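Long-range contacts in threonine synthase (Brucella melitensis bv. 1, PDB 4F4F), which probably catalyses the pyridoxal-phosphate-dependent conversion of O-phospho-L-homoserine and water to L-threonine and phosphate, the last step of threonine biosynthesis: residues Ser55-Ala60 with Met80-Tyr85; Gln122-Met127 with Asn228-Met233; Ser175-Arg180 with Asp440-Lys445; Ala192-Gly197 with Glu446-Leu451. All coordinates share one frame; numbering follows the deposited sequence.

Contact 1 (Ser55-Ala60 with Met80-Tyr85); sequences SYVEVA and MVREAY
Helix-helix packing in the N-terminal region brings V57, Y56 and A60 of helix 56-64 against V81, R82 and Y85 of helix 74-86. The short segments run at 137° to each other, with axes 9.6 Å apart at closest approach, in a mostly buried, apolar interface. V57 CG1, anti to the backbone N (chi1 167°), reaches V81 CG1 and also lies over one face of the R82 guanidinium, 3.6 Å from NH1; the arginine chain, bent at chi3, crosses the valine at about a right angle. R82 NH1 forms a salt bridge with E78, while NH2 donates to a water that also bonds S55 OG. S55 and E58 form a capping box at the start of helix 56-64, E58 N giving to S55 OG at 3.0 Å and S55 N to E58 OE1. At the buried end Y56 and Y85 make a T-shaped pair, ring centroids 5.1 Å apart and planes at 64°. Y85 OH also bonds the V119 carbonyl, and a second water bridges the two hydroxyls. The edge atom Y56 CE1 stands over the centre of the Y85 ring, 3.8 Å above its plane.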
loop_
_atom_site.group_PDB
_atom_site.type_symbol
_atom_site.label_atom_id
_atom_site.label_comp_id
_atom_site.label_asym_id
_atom_site.label_seq_id
_atom_site.Cartn_x
_atom_site.Cartn_y
_atom_site.Cartn_z
ATOM N N SER A 55 -0.160 -8.220 21.603
ATOM C CA SER A 55 -0.852 -8.628 20.382
ATOM C C SER A 55 -0.573 -7.627 19.271
ATOM O O SER A 55 -0.146 -6.492 19.536
ATOM C CB SER A 55 -2.353 -8.702 20.650
ATOM O OG SER A 55 -2.894 -7.410 20.719
ATOM N N TYR A 56 -0.826 -8.040 18.024
ATOM C CA TYR A 56 -0.726 -7.133 16.871
ATOM C C TYR A 56 -1.554 -5.881 17.113
ATOM O O TYR A 56 -1.082 -4.772 16.888
ATOM C CB TYR A 56 -1.184 -7.811 15.549
ATOM C CG TYR A 56 -0.924 -6.959 14.337
ATOM C CD1 TYR A 56 -1.827 -5.985 13.942
ATOM C CD2 TYR A 56 0.252 -7.082 13.617
ATOM C CE1 TYR A 56 -1.601 -5.173 12.852
ATOM C CE2 TYR A 56 0.494 -6.291 12.507
ATOM C CZ TYR A 56 -0.415 -5.326 12.124
ATOM O OH TYR A 56 -0.155 -4.516 11.037
ATOM N N VAL A 57 -2.801 -6.066 17.566
ATOM C CA VAL A 57 -3.678 -4.941 17.839
ATOM C C VAL A 57 -3.085 -4.021 18.905
ATOM O O VAL A 57 -3.090 -2.838 18.744
ATOM C CB VAL A 57 -5.086 -5.433 18.236
ATOM C CG1 VAL A 57 -5.941 -4.318 18.841
ATOM C CG2 VAL A 57 -5.752 -6.052 17.022
ATOM N N GLU A 58 -2.554 -4.568 19.979
ATOM C CA GLU A 58 -1.972 -3.742 21.024
ATOM C C GLU A 58 -0.753 -2.960 20.551
ATOM O O GLU A 58 -0.560 -1.814 20.938
ATOM C CB GLU A 58 -1.593 -4.602 22.223
ATOM C CG GLU A 58 -2.786 -5.128 23.003
ATOM C CD GLU A 58 -2.360 -6.180 24.018
ATOM O OE1 GLU A 58 -1.469 -7.012 23.736
ATOM O OE2 GLU A 58 -2.920 -6.201 25.099
ATOM N N VAL A 59 0.072 -3.567 19.695
ATOM C CA VAL A 59 1.219 -2.873 19.165
ATOM C C VAL A 59 0.754 -1.753 18.233
ATOM O O VAL A 59 1.291 -0.656 18.257
ATOM C CB VAL A 59 2.186 -3.828 18.436
ATOM C CG1 VAL A 59 3.293 -3.065 17.705
ATOM C CG2 VAL A 59 2.808 -4.814 19.436
ATOM N N ALA A 60 -0.240 -2.060 17.422
ATOM C CA ALA A 60 -0.853 -1.082 16.514
ATOM C C ALA A 60 -1.378 0.147 17.286
ATOM O O ALA A 60 -1.145 1.277 16.904
ATOM C CB ALA A 60 -1.967 -1.749 15.708
ATOM N N MET A 80 -11.893 0.126 16.415
ATOM C CA MET A 80 -11.737 0.090 14.970
ATOM C C MET A 80 -10.445 -0.673 14.568
ATOM O O MET A 80 -10.446 -1.409 13.594
ATOM C CB MET A 80 -11.832 1.497 14.376
ATOM C CG MET A 80 -10.668 2.429 14.647
ATOM S SD MET A 80 -11.010 4.092 13.965
ATOM C CE MET A 80 -12.347 4.749 14.929
ATOM N N VAL A 81 -9.389 -0.558 15.373
ATOM C CA VAL A 81 -8.152 -1.337 15.144
ATOM C C VAL A 81 -8.447 -2.828 15.367
ATOM O O VAL A 81 -8.107 -3.669 14.547
ATOM C CB VAL A 81 -6.975 -0.820 16.008
ATOM C CG1 VAL A 81 -5.771 -1.729 15.863
ATOM C CG2 VAL A 81 -6.590 0.598 15.627
ATOM N N ARG A 82 -9.187 -3.142 16.439
ATOM C CA ARG A 82 -9.574 -4.536 16.735
ATOM C C ARG A 82 -10.406 -5.101 15.591
ATOM O O ARG A 82 -10.182 -6.218 15.163
ATOM C CB ARG A 82 -10.374 -4.590 18.051
ATOM C CG ARG A 82 -10.620 -5.953 18.683
ATOM C CD ARG A 82 -10.855 -5.888 20.231
ATOM N NE ARG A 82 -9.812 -5.116 20.979
ATOM C CZ ARG A 82 -8.555 -5.531 21.286
ATOM N NH1 ARG A 82 -7.716 -4.711 21.933
ATOM N NH2 ARG A 82 -8.097 -6.747 20.963
ATOM N N GLU A 83 -11.366 -4.325 15.102
ATOM C CA GLU A 83 -12.252 -4.787 14.015
ATOM C C GLU A 83 -11.496 -4.930 12.679
ATOM O O GLU A 83 -11.672 -5.922 11.977
ATOM C CB GLU A 83 -13.484 -3.877 13.889
ATOM C CG GLU A 83 -14.384 -4.043 15.112
ATOM C CD GLU A 83 -15.633 -3.175 15.116
ATOM O OE1 GLU A 83 -15.750 -2.289 14.238
ATOM O OE2 GLU A 83 -16.472 -3.392 16.038
ATOM N N ALA A 84 -10.642 -3.963 12.366
ATOM C CA ALA A 84 -9.819 -4.025 11.185
ATOM C C ALA A 84 -9.014 -5.336 11.095
ATOM O O ALA A 84 -9.024 -6.034 10.063
ATOM C CB ALA A 84 -8.870 -2.811 11.112
ATOM N N TYR A 85 -8.330 -5.681 12.172
ATOM C CA TYR A 85 -7.420 -6.834 12.118
ATOM C C TYR A 85 -8.107 -8.159 12.468
ATOM O O TYR A 85 -7.576 -9.239 12.213
ATOM C CB TYR A 85 -6.109 -6.500 12.872
ATOM C CG TYR A 85 -5.496 -5.329 12.133
ATOM C CD1 TYR A 85 -5.103 -5.460 10.791
ATOM C CD2 TYR A 85 -5.397 -4.078 12.724
ATOM C CE1 TYR A 85 -4.639 -4.394 10.072
ATOM C CE2 TYR A 85 -4.909 -2.994 12.007
ATOM C CZ TYR A 85 -4.519 -3.155 10.698
ATOM O OH TYR A 85 -4.068 -2.070 9.983
HETATM O O HOH W 1 -5.221 -7.857 21.967
HETATM O O HOH W 2 -1.456 -2.111 10.993
#

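Contact 2 (Gln122-Met127 with Asn228-Met233); sequences QLLARM and NWARIM
L124 and M127 on helix 117-134 press against A230, R231 and M233, and the tight side of this buried contact is the methionine cluster. M233 CE meets M127 SD at 3.8 Å as the two chains cross at a slant. The bend of M127 at chi3 (-63°) sets its CE near the A230 methyl, 3.8 Å from A230 CB. F20 and L24 of helix 20-26 pack on M127, and F20 also touches M233. Both segments belong to the pyridoxal-phosphate-dependent enzyme domain, and helix 117-134 begins at K117, the predicted cofactor lysine. N228 is the N-cap of the short, weakly bonded helix 229-232; its OD1 accepts from A230 N at 2.9 Å in a nearly straight bond (174°). Looser is the side of R231: L124 CD2 approaches its CG no nearer than 4.1 Å, and the side chain of this arginine, folded at chi2 and chi3, comes to about 6 Å from the bound cofactor (nearest atoms). On the far flank of the helix, partly exposed R126 uses NH1 to grip both Q122 O and Q122 OE1, each at 2.8 Å.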
loop_
_atom_site.group_PDB
_atom_site.type_symbol
_atom_site.label_atom_id
_atom_site.label_comp_id
_atom_site.label_asym_id
_atom_site.label_seq_id
_atom_site.Cartn_x
_atom_site.Cartn_y
_atom_site.Cartn_z
ATOM N N GLN A 122 -8.160 -1.789 5.563
ATOM C CA GLN A 122 -9.176 -2.221 6.513
ATOM C C GLN A 122 -9.263 -1.212 7.671
ATOM O O GLN A 122 -10.339 -0.962 8.203
ATOM C CB GLN A 122 -8.858 -3.644 7.016
ATOM C CG GLN A 122 -9.149 -4.751 6.017
ATOM C CD GLN A 122 -10.627 -4.912 5.731
ATOM O OE1 GLN A 122 -11.481 -4.642 6.593
ATOM N NE2 GLN A 122 -10.946 -5.323 4.493
ATOM N N LEU A 123 -8.153 -0.592 8.019
ATOM C CA LEU A 123 -8.169 0.428 9.074
ATOM C C LEU A 123 -8.576 1.788 8.511
ATOM O O LEU A 123 -9.398 2.504 9.121
ATOM C CB LEU A 123 -6.806 0.499 9.781
ATOM C CG LEU A 123 -6.690 1.484 10.963
ATOM C CD1 LEU A 123 -7.773 1.207 11.986
ATOM C CD2 LEU A 123 -5.275 1.488 11.572
ATOM N N LEU A 124 -7.987 2.159 7.367
ATOM C CA LEU A 124 -8.330 3.416 6.672
ATOM C C LEU A 124 -9.843 3.563 6.498
ATOM O O LEU A 124 -10.401 4.625 6.763
ATOM C CB LEU A 124 -7.675 3.498 5.273
ATOM C CG LEU A 124 -8.112 4.673 4.375
ATOM C CD1 LEU A 124 -7.782 5.962 5.142
ATOM C CD2 LEU A 124 -7.416 4.722 3.028
ATOM N N ALA A 125 -10.516 2.522 6.032
ATOM C CA ALA A 125 -11.968 2.639 5.772
ATOM C C ALA A 125 -12.743 2.917 7.088
ATOM O O ALA A 125 -13.686 3.731 7.090
ATOM C CB ALA A 125 -12.512 1.429 5.029
ATOM N N ARG A 126 -12.291 2.324 8.195
ATOM C CA ARG A 126 -12.913 2.526 9.505
ATOM C C ARG A 126 -12.575 3.871 10.120
ATOM O O ARG A 126 -13.438 4.513 10.709
ATOM C CB ARG A 126 -12.567 1.372 10.471
ATOM C CG ARG A 126 -13.177 0.059 10.032
ATOM C CD ARG A 126 -12.790 -1.162 10.848
ATOM N NE ARG A 126 -13.607 -2.337 10.518
ATOM C CZ ARG A 126 -13.375 -3.148 9.478
ATOM N NH1 ARG A 126 -12.359 -2.921 8.641
ATOM N NH2 ARG A 126 -14.147 -4.186 9.256
ATOM N N MET A 127 -11.339 4.321 9.969
ATOM C CA MET A 127 -10.948 5.640 10.448
ATOM C C MET A 127 -11.753 6.696 9.701
ATOM O O MET A 127 -12.262 7.635 10.296
ATOM C CB MET A 127 -9.438 5.885 10.247
ATOM C CG MET A 127 -8.584 4.988 11.123
ATOM S SD MET A 127 -6.876 5.487 11.196
ATOM C CE MET A 127 -6.314 5.315 9.489
ATOM N N ASN A 228 -2.629 8.806 -0.030
ATOM C CA ASN A 228 -3.189 9.302 1.216
ATOM C C ASN A 228 -2.282 8.817 2.347
ATOM O O ASN A 228 -1.823 7.690 2.318
ATOM C CB ASN A 228 -4.611 8.769 1.427
ATOM C CG ASN A 228 -5.363 9.520 2.536
ATOM O OD1 ASN A 228 -4.941 9.574 3.727
ATOM N ND2 ASN A 228 -6.463 10.116 2.167
ATOM N N TRP A 229 -1.999 9.693 3.293
ATOM C CA TRP A 229 -1.226 9.353 4.481
ATOM C C TRP A 229 -1.777 8.095 5.177
ATOM O O TRP A 229 -1.014 7.336 5.697
ATOM C CB TRP A 229 -1.130 10.557 5.414
ATOM C CG TRP A 229 -0.514 10.207 6.734
ATOM C CD1 TRP A 229 -1.133 10.153 7.984
ATOM C CD2 TRP A 229 0.874 9.744 6.964
ATOM N NE1 TRP A 229 -0.253 9.718 8.936
ATOM C CE2 TRP A 229 0.982 9.486 8.392
ATOM C CE3 TRP A 229 1.988 9.550 6.149
ATOM C CZ2 TRP A 229 2.150 9.034 8.956
ATOM C CZ3 TRP A 229 3.167 9.115 6.736
ATOM C CH2 TRP A 229 3.238 8.849 8.101
ATOM N N ALA A 230 -3.093 7.806 5.118
ATOM C CA ALA A 230 -3.651 6.627 5.849
ATOM C C ALA A 230 -3.510 5.305 5.091
ATOM O O ALA A 230 -3.721 4.219 5.669
ATOM C CB ALA A 230 -5.095 6.882 6.259
ATOM N N ARG A 231 -3.119 5.344 3.827
ATOM C CA ARG A 231 -2.633 4.112 3.198
ATOM C C ARG A 231 -1.252 3.773 3.678
ATOM O O ARG A 231 -0.796 2.624 3.530
ATOM C CB ARG A 231 -2.594 4.213 1.655
ATOM C CG ARG A 231 -3.952 4.089 0.993
ATOM C CD ARG A 231 -4.399 2.637 0.860
ATOM N NE ARG A 231 -3.645 1.974 -0.188
ATOM C CZ ARG A 231 -3.925 2.048 -1.495
ATOM N NH1 ARG A 231 -4.976 2.732 -1.943
ATOM N NH2 ARG A 231 -3.131 1.444 -2.383
ATOM N N ILE A 232 -0.510 4.770 4.159
ATOM C CA ILE A 232 0.854 4.474 4.589
ATOM C C ILE A 232 0.916 4.204 6.078
ATOM O O ILE A 232 1.475 3.222 6.508
ATOM C CB ILE A 232 1.817 5.606 4.237
ATOM C CG1 ILE A 232 1.922 5.720 2.698
ATOM C CG2 ILE A 232 3.190 5.349 4.874
ATOM C CD1 ILE A 232 2.887 6.813 2.277
ATOM N N MET A 233 0.315 5.083 6.864
ATOM C CA MET A 233 0.427 5.013 8.311
ATOM C C MET A 233 0.258 3.603 8.911
ATOM O O MET A 233 1.051 3.201 9.740
ATOM C CB MET A 233 -0.579 5.988 8.927
ATOM C CG MET A 233 -0.618 5.977 10.425
ATOM S SD MET A 233 -1.928 7.086 10.986
ATOM C CE MET A 233 -3.127 5.929 11.582
#

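Contact 3 (Ser175-Arg180 with Asp440-Lys445)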
loop_
_atom_site.group_PDB
_atom_site.type_symbol
_atom_site.label_atom_id
_atom_site.label_comp_id
_atom_site.label_asym_id
_atom_site.label_seq_id
_atom_site.Cartn_x
_atom_site.Cartn_y
_atom_site.Cartn_z
ATOM N N SER A 175 -8.815 -10.802 -14.117
ATOM C CA SER A 175 -8.655 -12.206 -13.746
ATOM C C SER A 175 -9.857 -12.692 -12.937
ATOM O O SER A 175 -10.428 -11.915 -12.152
ATOM C CB SER A 175 -7.401 -12.367 -12.892
ATOM O OG SER A 175 -6.244 -12.006 -13.627
ATOM N N PRO A 176 -10.228 -13.981 -13.084
ATOM C CA PRO A 176 -11.399 -14.497 -12.371
ATOM C C PRO A 176 -11.381 -14.298 -10.858
ATOM O O PRO A 176 -12.361 -13.787 -10.327
ATOM C CB PRO A 176 -11.408 -15.978 -12.764
ATOM C CG PRO A 176 -10.917 -15.919 -14.181
ATOM C CD PRO A 176 -9.767 -14.948 -14.100
ATOM N N VAL A 177 -10.295 -14.646 -10.172
ATOM C CA VAL A 177 -10.232 -14.463 -8.713
ATOM C C VAL A 177 -10.443 -12.979 -8.321
ATOM O O VAL A 177 -11.282 -12.637 -7.473
ATOM C CB VAL A 177 -8.880 -14.949 -8.115
ATOM C CG1 VAL A 177 -8.741 -14.536 -6.653
ATOM C CG2 VAL A 177 -8.735 -16.465 -8.222
ATOM N N GLN A 178 -9.686 -12.107 -8.978
ATOM C CA GLN A 178 -9.758 -10.680 -8.698
ATOM C C GLN A 178 -11.160 -10.134 -8.945
ATOM O O GLN A 178 -11.683 -9.372 -8.118
ATOM C CB GLN A 178 -8.710 -9.906 -9.526
ATOM C CG GLN A 178 -7.293 -9.965 -8.947
ATOM C CD GLN A 178 -6.574 -11.276 -9.204
ATOM O OE1 GLN A 178 -7.144 -12.210 -9.787
ATOM N NE2 GLN A 178 -5.308 -11.361 -8.766
ATOM N N GLN A 179 -11.792 -10.516 -10.057
ATOM C CA GLN A 179 -13.136 -10.009 -10.326
ATOM C C GLN A 179 -14.168 -10.450 -9.266
ATOM O O GLN A 179 -15.014 -9.646 -8.811
ATOM C CB GLN A 179 -13.630 -10.377 -11.734
ATOM C CG GLN A 179 -14.952 -9.693 -12.067
ATOM C CD GLN A 179 -15.431 -9.968 -13.478
ATOM O OE1 GLN A 179 -14.950 -9.358 -14.426
ATOM N NE2 GLN A 179 -16.381 -10.883 -13.622
ATOM N N ARG A 180 -14.096 -11.712 -8.875
ATOM C CA ARG A 180 -15.032 -12.242 -7.899
ATOM C C ARG A 180 -14.907 -11.523 -6.562
ATOM O O ARG A 180 -15.905 -11.264 -5.920
ATOM C CB ARG A 180 -14.843 -13.733 -7.731
ATOM C CG ARG A 180 -15.269 -14.504 -8.959
ATOM C CD ARG A 180 -15.457 -15.973 -8.664
ATOM N NE ARG A 180 -16.860 -16.366 -8.798
ATOM C CZ ARG A 180 -17.443 -16.726 -9.943
ATOM N NH1 ARG A 180 -18.733 -17.052 -9.961
ATOM N NH2 ARG A 180 -16.759 -16.765 -11.086
ATOM N N ASP A 440 -14.594 -21.475 -1.489
ATOM C CA ASP A 440 -15.860 -21.393 -2.239
ATOM C C ASP A 440 -15.938 -20.185 -3.189
ATOM O O ASP A 440 -16.950 -19.982 -3.864
ATOM C CB ASP A 440 -17.045 -21.341 -1.256
ATOM C CG ASP A 440 -17.142 -20.007 -0.532
ATOM O OD1 ASP A 440 -16.142 -19.595 0.097
ATOM O OD2 ASP A 440 -18.201 -19.347 -0.608
ATOM N N LEU A 441 -14.874 -19.392 -3.247
ATOM C CA LEU A 441 -14.897 -18.095 -3.934
ATOM C C LEU A 441 -15.453 -18.163 -5.345
ATOM O O LEU A 441 -16.236 -17.302 -5.753
ATOM C CB LEU A 441 -13.488 -17.520 -4.008
ATOM C CG LEU A 441 -13.266 -16.210 -4.776
ATOM C CD1 LEU A 441 -14.085 -15.044 -4.237
ATOM C CD2 LEU A 441 -11.785 -15.899 -4.735
ATOM N N MET A 442 -15.038 -19.182 -6.083
ATOM C CA MET A 442 -15.423 -19.321 -7.479
ATOM C C MET A 442 -16.899 -19.718 -7.669
ATOM O O MET A 442 -17.354 -19.826 -8.802
ATOM C CB MET A 442 -14.477 -20.303 -8.194
ATOM C CG MET A 442 -12.996 -19.925 -8.128
ATOM S SD MET A 442 -12.596 -18.186 -8.492
ATOM C CE MET A 442 -13.140 -18.087 -10.206
ATOM N N GLN A 443 -17.633 -19.935 -6.571
ATOM C CA GLN A 443 -19.076 -20.260 -6.628
ATOM C C GLN A 443 -19.954 -19.123 -6.132
ATOM O O GLN A 443 -21.172 -19.217 -6.187
ATOM C CB GLN A 443 -19.403 -21.509 -5.788
ATOM C CG GLN A 443 -19.135 -22.815 -6.495
ATOM C CD GLN A 443 -17.657 -23.136 -6.554
ATOM O OE1 GLN A 443 -17.006 -23.339 -5.518
ATOM N NE2 GLN A 443 -17.114 -23.178 -7.772
ATOM N N ARG A 444 -19.349 -18.057 -5.641
ATOM C CA ARG A 444 -20.114 -16.938 -5.106
ATOM C C ARG A 444 -20.763 -16.182 -6.293
ATOM O O ARG A 444 -20.184 -16.141 -7.389
ATOM C CB ARG A 444 -19.191 -16.039 -4.289
ATOM C CG ARG A 444 -18.429 -16.789 -3.206
ATOM C CD ARG A 444 -17.565 -15.891 -2.322
ATOM N NE ARG A 444 -16.964 -16.661 -1.231
ATOM C CZ ARG A 444 -16.184 -16.160 -0.265
ATOM N NH1 ARG A 444 -15.875 -14.892 -0.250
ATOM N NH2 ARG A 444 -15.699 -16.953 0.683
ATOM N N LYS A 445 -21.976 -15.651 -6.089
ATOM C CA LYS A 445 -22.689 -14.930 -7.140
ATOM C C LYS A 445 -22.061 -13.543 -7.310
ATOM O O LYS A 445 -21.876 -12.795 -6.343
ATOM C CB LYS A 445 -24.185 -14.809 -6.843
#
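R180, near the C-terminal end of the segment from helix 176-183, reaches across to the 3-10 turn 441-443 and the residue after it, joining the pyridoxal-phosphate-dependent enzyme domain to the C-terminal region at the protein surface. In the first shell, R180 NH1 donates to R444 O at 3.1 Å, the acceptor lying close to the guanidinium plane and the donor nearly in line with the C=O. M442 O instead lies over the centre of one guanidinium face, 3.2 Å above the plane, a placement that leaves it off the N-H directions. The arginine's aliphatic part is packed as well: CD touches M442 CE at 3.5 Å, and CB meets L441 CD1. CG stands anti to the carbonyl carbon (chi1 -69°), and the bend at chi3 carries the head over the turn. Beside it, M442, folded at chi2 and chi3, puts its methyl against P176 CB, while V177 CG1 and L441 CD2 meet where these two side chains cross at about a right angle. Further out, R180 NH2 forms a salt bridge with E446, which thus meets both R180 and Q179, its other oxygen probably accepting from Q179 NE2. Within 440-445, R444 grips D440 side-on with two nitrogens, NH2 to OD1 at 2.7 Å and NE to OD2 at 3.0 Å, the latter from above the carboxylate plane.

Contact 4 (Ala192-Gly197 with Glu446-Leu451); sequences ALSIEG and ESFTVL
Four backbone hydrogen bonds tie strand 190-196 to strand 449-452 in parallel register. T449 N gives to A192 O at 3.0 Å, S194 N to T449 O at 2.9 Å, L451 N to S194 O at 3.1 Å and E196 N to L451 O at 2.9 Å, so S194 is bonded through both its N and its O. Two waters continue the link at the start of the pair: one joins A192 N to S447 O, and the other sits between A192 O and T449 OG1. Strand 449-452 is an outermost strand of the five-stranded parallel sheet, and strand 190-196 is held on its other side by strand 163-170. On the sheet face of L193, I195, T449 and L451, the leucines meet, L193 CD2 to L451 CD1 at 3.9 Å, and I195 CD1 reaches L451 CB; Y461 of helix 455-465 covers L193, T449 and L451. The other face carries S194 and V450. With chi1 at 60°, F448 places its ring between its own backbone N and carbonyl carbon, and CD2 comes within 3.5 Å of S194 CB; the ring also packs on helix 176-183, and S194 OG turns to N171. At the exposed end V450 CG1 lies against E196 CG at 3.5 Å. Main-chain hydrogen bonds thus set the parallel register and apolar packing adds to it, consistent with the C-terminal strand completing the sheet edge.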
loop_
_atom_site.group_PDB
_atom_site.type_symbol
_atom_site.label_atom_id
_atom_site.label_comp_id
_atom_site.label_asym_id
_atom_site.label_seq_id
_atom_site.Cartn_x
_atom_site.Cartn_y
_atom_site.Cartn_z
ATOM N N ALA A 192 -19.848 -2.359 -8.244
ATOM C CA ALA A 192 -18.773 -2.780 -9.142
ATOM C C ALA A 192 -19.257 -2.458 -10.541
ATOM O O ALA A 192 -20.283 -2.966 -10.961
ATOM C CB ALA A 192 -18.503 -4.287 -8.980
ATOM N N LEU A 193 -18.496 -1.626 -11.246
ATOM C CA LEU A 193 -18.864 -1.112 -12.536
ATOM C C LEU A 193 -17.895 -1.672 -13.560
ATOM O O LEU A 193 -16.734 -1.315 -13.549
ATOM C CB LEU A 193 -18.800 0.441 -12.526
ATOM C CG LEU A 193 -19.729 1.168 -11.547
ATOM C CD1 LEU A 193 -19.696 2.683 -11.704
ATOM C CD2 LEU A 193 -21.159 0.635 -11.672
ATOM N N SER A 194 -18.390 -2.563 -14.413
ATOM C CA SER A 194 -17.626 -3.229 -15.449
ATOM C C SER A 194 -17.762 -2.374 -16.710
ATOM O O SER A 194 -18.777 -2.429 -17.417
ATOM C CB SER A 194 -18.187 -4.654 -15.628
ATOM O OG SER A 194 -17.473 -5.442 -16.568
ATOM N N ILE A 195 -16.731 -1.577 -16.987
ATOM C CA ILE A 195 -16.744 -0.616 -18.096
ATOM C C ILE A 195 -16.390 -1.328 -19.409
ATOM O O ILE A 195 -15.423 -2.103 -19.469
ATOM C CB ILE A 195 -15.750 0.549 -17.815
ATOM C CG1 ILE A 195 -16.042 1.180 -16.428
ATOM C CG2 ILE A 195 -15.746 1.586 -18.969
ATOM C CD1 ILE A 195 -17.472 1.689 -16.260
ATOM N N GLU A 196 -17.155 -1.059 -20.464
ATOM C CA GLU A 196 -16.857 -1.568 -21.803
ATOM C C GLU A 196 -15.742 -0.685 -22.384
ATOM O O GLU A 196 -15.974 0.209 -23.205
ATOM C CB GLU A 196 -18.137 -1.657 -22.665
ATOM C CG GLU A 196 -19.234 -2.492 -21.969
ATOM C CD GLU A 196 -20.138 -3.313 -22.874
ATOM O OE1 GLU A 196 -19.655 -4.328 -23.390
ATOM O OE2 GLU A 196 -21.341 -2.963 -23.101
ATOM N N GLY A 197 -14.537 -0.950 -21.875
ATOM C CA GLY A 197 -13.299 -0.244 -22.218
ATOM C C GLY A 197 -12.146 -0.866 -21.425
ATOM O O GLY A 197 -12.341 -1.837 -20.677
ATOM N N GLU A 446 -21.706 -13.234 -8.547
ATOM C CA GLU A 446 -21.205 -11.919 -8.903
ATOM C C GLU A 446 -22.385 -10.962 -9.067
ATOM O O GLU A 446 -23.532 -11.375 -9.332
ATOM C CB GLU A 446 -20.361 -12.009 -10.164
ATOM C CG GLU A 446 -19.246 -13.025 -10.031
ATOM C CD GLU A 446 -18.072 -12.781 -10.961
ATOM O OE1 GLU A 446 -17.585 -11.633 -11.037
ATOM O OE2 GLU A 446 -17.593 -13.759 -11.577
ATOM N N SER A 447 -22.116 -9.684 -8.874
ATOM C CA SER A 447 -23.146 -8.694 -8.981
ATOM C C SER A 447 -22.486 -7.384 -9.365
ATOM O O SER A 447 -21.825 -6.733 -8.543
ATOM C CB SER A 447 -23.896 -8.566 -7.658
ATOM O OG SER A 447 -24.935 -7.605 -7.803
ATOM N N PHE A 448 -22.623 -7.032 -10.632
ATOM C CA PHE A 448 -21.947 -5.870 -11.179
ATOM C C PHE A 448 -22.754 -5.307 -12.346
ATOM O O PHE A 448 -23.591 -6.001 -12.917
ATOM C CB PHE A 448 -20.528 -6.218 -11.608
ATOM C CG PHE A 448 -20.425 -7.288 -12.680
ATOM C CD1 PHE A 448 -20.312 -8.618 -12.337
ATOM C CD2 PHE A 448 -20.353 -6.946 -14.021
ATOM C CE1 PHE A 448 -20.188 -9.596 -13.316
ATOM C CE2 PHE A 448 -20.215 -7.907 -15.001
ATOM C CZ PHE A 448 -20.143 -9.247 -14.652
ATOM N N THR A 449 -22.502 -4.053 -12.687
ATOM C CA THR A 449 -23.267 -3.406 -13.718
ATOM C C THR A 449 -22.331 -3.077 -14.855
ATOM O O THR A 449 -21.300 -2.423 -14.638
ATOM C CB THR A 449 -23.899 -2.120 -13.195
ATOM O OG1 THR A 449 -24.724 -2.429 -12.077
ATOM C CG2 THR A 449 -24.740 -1.425 -14.292
ATOM N N VAL A 450 -22.694 -3.509 -16.052
ATOM C CA VAL A 450 -21.945 -3.173 -17.268
ATOM C C VAL A 450 -22.353 -1.776 -17.727
ATOM O O VAL A 450 -23.549 -1.514 -17.913
ATOM C CB VAL A 450 -22.209 -4.205 -18.377
ATOM C CG1 VAL A 450 -21.470 -3.823 -19.670
ATOM C CG2 VAL A 450 -21.845 -5.604 -17.896
ATOM N N LEU A 451 -21.377 -0.887 -17.916
ATOM C CA LEU A 451 -21.635 0.478 -18.418
ATOM C C LEU A 451 -20.693 0.790 -19.559
ATOM O O LEU A 451 -19.532 0.381 -19.516
ATOM C CB LEU A 451 -21.430 1.556 -17.345
ATOM C CG LEU A 451 -22.286 1.450 -16.095
ATOM C CD1 LEU A 451 -21.813 2.486 -15.086
ATOM C CD2 LEU A 451 -23.735 1.654 -16.472
HETATM O O HOH W 3 -21.987 -4.208 -7.746
HETATM O O HOH W 4 -23.173 -2.166 -9.865
#

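Overall arrangement
Contacts 1 and 2 are buried, contact 3 lies at the surface and contact 4 is partly buried. The first two touch through helices 74-86 and 117-134, A84 and Y85 packing on Q122 and L123; both are largely apolar, though contact 1 adds an aromatic pair and bridging waters while contact 2 relies on methionines and a leucine, with R231 near the cofactor. E446, in the 446-451 segment of contact 4, reaches Q179 and R180 of contact 3. Contacts 3 and 4 both join the pyridoxal-phosphate-dependent enzyme domain to the C-terminal region, by an arginine bound to a turn in one and by parallel strand pairing in the other. Centres of contacts 1 and 4 lie about 34 Å apart.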